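PDB 5EHK: lantibiotic dehydratase, which probably uses glutamyl-tRNA to dehydrate serine and threonine residues in the precursor peptide of the lantibiotic NAI-107. Local coordinates for residues R188-G193 with A303-R308; V248-L253 with G270-M275; H849-W854 with E876-G881. All blocks are in the same frame, centred on the assembly; numbering follows the deposited sequence.

Contact 1: R188-G193 with A303-R308; sequences RVLLAG and AAAEAR
With chi1 at 174° and chi2 at 57°, L190 turns its CG opposite its own backbone nitrogen and brings its CD1 methyl up to the CB of A305. Its CB bond does not itself aim at the partner segment, so the approach is made by the branch end: CD1 lies 4.0 Å from A305 CB. The A305 methyl needs no torsion, because its CA already directs it at the 188-193 turn. There it meets two groups, the leucine methyl and the bare backbone of G193, whose CA is 3.9 Å from A305 CB. With no side chain at G193, the two backbones come close, the CA atoms of G193 and A305 being 4.6 Å apart. No hydrogen bond crosses the contact, which is small and purely van der Waals. The backbone of G193 is in turn tied to the leucine, its N hydrogen-bonding to L190 O, so both groups that the alanine methyl touches belong to one short turn. A305 sits in the last turn of helix 294-306, and A307 is where the chain leaves helical geometry. L190 also packs on M316 of the following loop, and E306 makes a salt bridge with R328 of helix 318-339. From the far side of the short helix 188-191, L191 reaches A273 of helix 267-278, so 188-191 lies between helices 294-306 and 267-278.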
# COMPACT_ATOMS: atom_id res chain seq x y z
N ARG A 188 16.37 17.63 -49.07
CA ARG A 188 17.47 18.41 -48.50
C ARG A 188 17.49 19.84 -48.99
O ARG A 188 18.04 20.72 -48.31
CB ARG A 188 18.82 17.78 -48.79
CG ARG A 188 18.97 16.35 -48.34
CD ARG A 188 20.40 15.91 -48.51
NE ARG A 188 20.57 14.52 -48.12
CZ ARG A 188 21.74 13.89 -48.14
NH1 ARG A 188 22.84 14.54 -48.51
NH2 ARG A 188 21.81 12.61 -47.76
N VAL A 189 16.91 20.07 -50.16
CA VAL A 189 16.92 21.41 -50.75
C VAL A 189 15.79 22.26 -50.18
O VAL A 189 15.94 23.47 -49.99
CB VAL A 189 16.99 21.38 -52.33
CG1 VAL A 189 16.44 20.07 -52.90
CG2 VAL A 189 16.32 22.61 -52.95
N LEU A 190 14.66 21.61 -49.89
CA LEU A 190 13.57 22.30 -49.20
C LEU A 190 14.00 22.53 -47.75
O LEU A 190 13.83 23.63 -47.22
CB LEU A 190 12.26 21.50 -49.27
CG LEU A 190 11.04 21.98 -48.47
CD1 LEU A 190 10.63 23.40 -48.84
CD2 LEU A 190 9.86 21.02 -48.65
N LEU A 191 14.58 21.49 -47.15
CA LEU A 191 15.04 21.53 -45.76
C LEU A 191 15.87 22.77 -45.41
O LEU A 191 15.70 23.33 -44.33
CB LEU A 191 15.81 20.25 -45.41
CG LEU A 191 16.19 20.02 -43.94
CD1 LEU A 191 15.04 20.39 -43.03
CD2 LEU A 191 16.60 18.55 -43.72
N ALA A 192 16.71 23.23 -46.33
CA ALA A 192 17.52 24.41 -46.05
C ALA A 192 16.70 25.68 -46.10
O ALA A 192 17.15 26.75 -45.64
CB ALA A 192 18.68 24.50 -47.01
N GLY A 193 15.48 25.56 -46.63
CA GLY A 193 14.58 26.70 -46.76
C GLY A 193 13.86 27.04 -45.47
O GLY A 193 13.58 28.20 -45.18
N ALA A 303 5.96 28.12 -48.83
CA ALA A 303 5.88 29.38 -49.54
C ALA A 303 6.95 30.35 -49.06
O ALA A 303 7.46 31.14 -49.85
CB ALA A 303 4.50 30.00 -49.37
N ALA A 304 7.29 30.30 -47.77
CA ALA A 304 8.37 31.14 -47.24
C ALA A 304 9.69 30.68 -47.83
O ALA A 304 10.60 31.48 -48.04
CB ALA A 304 8.42 31.09 -45.72
N ALA A 305 9.78 29.38 -48.11
CA ALA A 305 11.01 28.81 -48.65
C ALA A 305 11.15 29.08 -50.14
O ALA A 305 12.23 29.43 -50.62
CB ALA A 305 11.07 27.31 -48.35
N GLU A 306 10.04 28.92 -50.87
CA GLU A 306 10.04 29.18 -52.30
C GLU A 306 10.50 30.60 -52.56
O GLU A 306 11.48 30.82 -53.27
CB GLU A 306 8.63 29.00 -52.87
CG GLU A 306 8.19 27.55 -52.98
CD GLU A 306 6.71 27.43 -53.30
OE1 GLU A 306 6.06 28.49 -53.44
OE2 GLU A 306 6.21 26.28 -53.39
N ALA A 307 9.80 31.54 -51.93
CA ALA A 307 10.07 32.96 -52.12
C ALA A 307 11.28 33.47 -51.35
O ALA A 307 11.28 34.62 -50.90
CB ALA A 307 8.83 33.77 -51.76
N ARG A 308 12.28 32.63 -51.17
CA ARG A 308 13.53 33.08 -50.54
C ARG A 308 14.77 32.67 -51.35
O ARG A 308 15.81 33.33 -51.27
CB ARG A 308 13.61 32.68 -49.07
CG ARG A 308 14.68 33.46 -48.31
CD ARG A 308 14.21 34.93 -48.20
NE ARG A 308 13.09 35.13 -47.28
CZ ARG A 308 12.47 36.29 -47.07
NH1 ARG A 308 12.84 37.39 -47.72
NH2 ARG A 308 11.45 36.35 -46.22

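Contact 2: V248-L253 with G270-M275; sequences VLAGRL and GLLADM
L272 meets L253 and A250 in the interior of a three-helix unit, helices 235-243, 250-260 and 267-278 set against the antiparallel strands 195-198, 248-249 and 281-283. This order of elements is consistent with the winged helix-turn-helix found in lantibiotic dehydratases, where such a unit recognises the leader of the precursor peptide; whether it does so here is inferred from the family. The two leucines cross obliquely, each with its CA directing the side chain at the other helix. They get there by different torsions. L253 holds its CG opposite the backbone nitrogen (chi1 176°), whereas L272 swings its CG beside the nitrogen and away from its carbonyl carbon (chi1 -63°). As a result a single methyl of L253, CD2, faces the forked end of L272: it lies 3.7 Å from L272 CD2 and 3.8 Å from L272 CD1. A250, in the first turn of helix 250-260 just after the N-cap position L249, lies beside the same fork, its CA 7.9 Å from that of L272. Outside the pair, the hydrophobic cluster is completed by I240 of helix 235-243 and L281 against L272, by A243 against L253, and by V196 of the central strand against both A250 and L253. The contact joins two helices, which V196 and L281 tie to the sheet, without a hydrogen bond between the segments. Within it the CD1 methyl of L272 touches backbone as well as side chain, resting 3.5 Å from the carbonyl O of A250 and 4.4 Å from A250 CB.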
# COMPACT_ATOMS: atom_id res chain seq x y z
N VAL A 248 16.69 28.10 -35.91
CA VAL A 248 17.68 28.73 -36.79
C VAL A 248 17.48 28.22 -38.20
O VAL A 248 17.09 27.05 -38.39
CB VAL A 248 19.13 28.40 -36.33
CG1 VAL A 248 19.53 26.97 -36.69
CG2 VAL A 248 20.12 29.37 -36.92
N LEU A 249 17.73 29.06 -39.20
CA LEU A 249 17.58 28.66 -40.60
C LEU A 249 18.52 27.49 -40.96
O LEU A 249 19.72 27.59 -40.74
CB LEU A 249 17.79 29.85 -41.53
CG LEU A 249 17.66 29.58 -43.03
CD1 LEU A 249 16.30 28.99 -43.39
CD2 LEU A 249 17.88 30.88 -43.80
N ALA A 250 17.97 26.40 -41.50
CA ALA A 250 18.74 25.16 -41.66
C ALA A 250 19.93 25.31 -42.58
O ALA A 250 20.98 24.72 -42.35
CB ALA A 250 17.85 24.03 -42.12
N GLY A 251 19.76 26.11 -43.63
CA GLY A 251 20.83 26.34 -44.59
C GLY A 251 22.03 27.03 -43.96
O GLY A 251 23.12 26.49 -44.01
N ARG A 252 21.80 28.19 -43.34
CA ARG A 252 22.87 28.91 -42.65
C ARG A 252 23.53 28.02 -41.59
O ARG A 252 24.74 28.09 -41.36
CB ARG A 252 22.32 30.19 -41.99
CG ARG A 252 21.69 31.18 -42.96
CD ARG A 252 21.04 32.39 -42.29
NE ARG A 252 20.62 33.37 -43.30
CZ ARG A 252 20.23 34.63 -43.04
NH1 ARG A 252 20.20 35.07 -41.79
NH2 ARG A 252 19.88 35.44 -44.03
N LEU A 253 22.73 27.15 -40.97
CA LEU A 253 23.24 26.22 -39.97
C LEU A 253 24.20 25.21 -40.60
O LEU A 253 25.30 24.98 -40.10
CB LEU A 253 22.09 25.48 -39.27
CG LEU A 253 22.54 24.40 -38.28
CD1 LEU A 253 23.03 25.03 -37.02
CD2 LEU A 253 21.40 23.43 -37.96
N GLY A 270 22.89 16.42 -45.11
CA GLY A 270 22.36 15.08 -44.98
C GLY A 270 22.36 14.60 -43.53
O GLY A 270 21.59 13.70 -43.14
N LEU A 271 23.21 15.23 -42.72
CA LEU A 271 23.25 14.97 -41.29
C LEU A 271 22.04 15.63 -40.62
O LEU A 271 21.33 14.99 -39.85
CB LEU A 271 24.56 15.47 -40.68
CG LEU A 271 24.82 14.94 -39.27
CD1 LEU A 271 24.34 13.49 -39.16
CD2 LEU A 271 26.29 15.06 -38.91
N LEU A 272 21.81 16.90 -40.94
CA LEU A 272 20.61 17.60 -40.48
C LEU A 272 19.34 16.82 -40.84
O LEU A 272 18.37 16.81 -40.08
CB LEU A 272 20.53 19.00 -41.07
CG LEU A 272 21.62 20.01 -40.71
CD1 LEU A 272 21.21 21.40 -41.15
CD2 LEU A 272 21.92 20.01 -39.23
N ALA A 273 19.37 16.15 -42.00
CA ALA A 273 18.24 15.38 -42.52
C ALA A 273 18.01 14.09 -41.74
O ALA A 273 16.87 13.73 -41.46
CB ALA A 273 18.44 15.09 -43.98
N ASP A 274 19.08 13.35 -41.47
CA ASP A 274 19.02 12.16 -40.62
C ASP A 274 18.52 12.52 -39.21
O ASP A 274 17.76 11.77 -38.59
CB ASP A 274 20.40 11.55 -40.47
CG ASP A 274 20.81 10.78 -41.68
OD1 ASP A 274 19.90 10.37 -42.43
OD2 ASP A 274 22.04 10.60 -41.88
N MET A 275 18.96 13.68 -38.72
CA MET A 275 18.59 14.13 -37.38
C MET A 275 17.12 14.51 -37.33
O MET A 275 16.42 14.16 -36.38
CB MET A 275 19.46 15.31 -36.95
CG MET A 275 20.88 14.93 -36.59
SD MET A 275 21.81 16.39 -36.09
CE MET A 275 22.66 15.75 -34.67

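Contact 3: H849-W854 with E876-G881; sequences HGADRW and EKLWAG
A Schellman motif, with G850 at positive phi as its C-prime residue, ends helix 839-848 and sets H849 against K877 and G881 of helix 875-895. The imidazole meets the G881 backbone obliquely. Its CE1 is 3.2 Å from G881 C and its ND1 3.3 Å from the same carbon, so the ND1-CE1 side of the ring does the touching. A chi1 of -75°, with CG beside the backbone N, turns the ring that way. G881 lies at the end of a wider pi-type turn, 877-881, and has no side chain between its backbone and the ring. The extended K877 chain runs past the H849 carbonyl: H849 O is 3.3 Å from K877 CB and 3.5 Å from K877 CD. Farther along, A851 CB meets L878 CD1 at 4.4 Å. W879 and A880, in the same pi-type turn, pack on L883 and A880 of the second subunit, respectively. No hydrogen bond joins the two segments, yet NE2 of H849 bonds to E885 OE1 further along helix 875-895; the imidazole thus combines packing at G881 with a polar tie to the same helix, which would limit its rotation.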
# COMPACT_ATOMS: atom_id res chain seq x y z
N HIS A 849 45.22 2.39 11.24
CA HIS A 849 45.47 2.44 9.80
C HIS A 849 45.42 3.89 9.32
O HIS A 849 45.34 4.18 8.12
CB HIS A 849 44.46 1.60 9.03
CG HIS A 849 44.70 0.14 9.13
ND1 HIS A 849 45.39 -0.56 8.18
CD2 HIS A 849 44.33 -0.76 10.07
CE1 HIS A 849 45.45 -1.84 8.53
NE2 HIS A 849 44.81 -1.99 9.67
N GLY A 850 45.42 4.79 10.29
CA GLY A 850 45.59 6.20 10.02
C GLY A 850 44.35 6.96 9.62
O GLY A 850 44.47 8.06 9.08
N ALA A 851 43.16 6.42 9.90
CA ALA A 851 41.94 7.15 9.57
C ALA A 851 41.92 8.37 10.48
O ALA A 851 42.26 8.26 11.65
CB ALA A 851 40.71 6.30 9.79
N ASP A 852 41.59 9.53 9.92
CA ASP A 852 41.74 10.79 10.67
C ASP A 852 40.41 11.25 11.24
O ASP A 852 40.35 12.07 12.17
CB ASP A 852 42.41 11.88 9.81
CG ASP A 852 41.43 12.61 8.88
OD1 ASP A 852 41.62 13.81 8.66
OD2 ASP A 852 40.49 12.00 8.34
N ARG A 853 39.33 10.75 10.66
CA ARG A 853 38.00 11.06 11.12
C ARG A 853 37.13 9.81 11.02
O ARG A 853 37.26 9.02 10.09
CB ARG A 853 37.41 12.18 10.28
CG ARG A 853 37.98 13.53 10.57
CD ARG A 853 37.58 13.99 11.96
NE ARG A 853 38.30 15.20 12.35
CZ ARG A 853 38.78 15.43 13.57
NH1 ARG A 853 38.60 14.55 14.54
NH2 ARG A 853 39.44 16.55 13.82
N TRP A 854 36.23 9.64 11.98
CA TRP A 854 35.25 8.57 11.90
C TRP A 854 33.97 9.06 12.54
O TRP A 854 34.02 9.97 13.36
CB TRP A 854 35.75 7.31 12.61
CG TRP A 854 35.54 7.39 14.09
CD1 TRP A 854 36.37 7.95 15.00
CD2 TRP A 854 34.41 6.91 14.82
NE1 TRP A 854 35.84 7.85 16.25
CE2 TRP A 854 34.63 7.21 16.18
CE3 TRP A 854 33.22 6.26 14.47
CZ2 TRP A 854 33.74 6.88 17.18
CZ3 TRP A 854 32.32 5.93 15.46
CH2 TRP A 854 32.58 6.25 16.80
N GLU A 876 45.19 4.44 0.06
CA GLU A 876 45.87 3.14 0.14
C GLU A 876 45.65 2.46 1.48
O GLU A 876 45.27 1.29 1.55
CB GLU A 876 47.37 3.26 -0.12
CG GLU A 876 47.77 3.65 -1.55
CD GLU A 876 47.82 5.16 -1.79
OE1 GLU A 876 47.33 5.95 -0.94
OE2 GLU A 876 48.38 5.56 -2.84
N LYS A 877 45.90 3.20 2.56
CA LYS A 877 45.75 2.69 3.91
C LYS A 877 44.31 2.24 4.15
O LYS A 877 44.06 1.18 4.74
CB LYS A 877 46.17 3.76 4.93
CG LYS A 877 47.67 4.03 5.00
CD LYS A 877 47.96 5.17 5.96
CE LYS A 877 49.43 5.31 6.27
NZ LYS A 877 49.63 6.43 7.22
N LEU A 878 43.36 3.04 3.66
CA LEU A 878 41.94 2.76 3.84
C LEU A 878 41.56 1.45 3.14
O LEU A 878 41.10 0.50 3.77
CB LEU A 878 41.10 3.92 3.30
CG LEU A 878 40.11 4.64 4.24
CD1 LEU A 878 40.70 5.07 5.59
CD2 LEU A 878 39.54 5.84 3.54
N TRP A 879 41.80 1.37 1.83
CA TRP A 879 41.29 0.25 1.05
C TRP A 879 42.14 -1.00 1.01
O TRP A 879 41.62 -2.08 0.73
CB TRP A 879 40.99 0.72 -0.36
CG TRP A 879 39.94 1.73 -0.35
CD1 TRP A 879 40.09 3.07 -0.19
CD2 TRP A 879 38.53 1.50 -0.48
NE1 TRP A 879 38.87 3.70 -0.22
CE2 TRP A 879 37.89 2.76 -0.39
CE3 TRP A 879 37.75 0.35 -0.66
CZ2 TRP A 879 36.51 2.90 -0.49
CZ3 TRP A 879 36.39 0.50 -0.76
CH2 TRP A 879 35.78 1.76 -0.67
N ALA A 880 43.44 -0.90 1.27
CA ALA A 880 44.25 -2.11 1.21
C ALA A 880 44.64 -2.59 2.60
O ALA A 880 45.04 -3.75 2.78
CB ALA A 880 45.48 -1.88 0.36
N GLY A 881 44.51 -1.71 3.58
CA GLY A 881 44.88 -2.03 4.94
C GLY A 881 43.68 -2.18 5.84
O GLY A 881 43.43 -3.26 6.38

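How the contacts relate
Contacts 1 and 2 are neighbours in the N-terminal family region, their centres 12 Å apart, and contact 2 is nested in sequence within the loop that contact 1 closes. They touch directly: L191 O approaches A250 CB, and R188 packs against G270. Through this join the probable winged-helix unit of contact 2 is connected to helix 294-306. Contact 3 comes much later, in the C-terminal family region, with its centre about 67 Å from that of contact 1 and 55 Å from that of contact 2. It belongs to a separate four-stranded sheet and its helices, close to the second subunit, so the three contacts mark two distant parts of the chain.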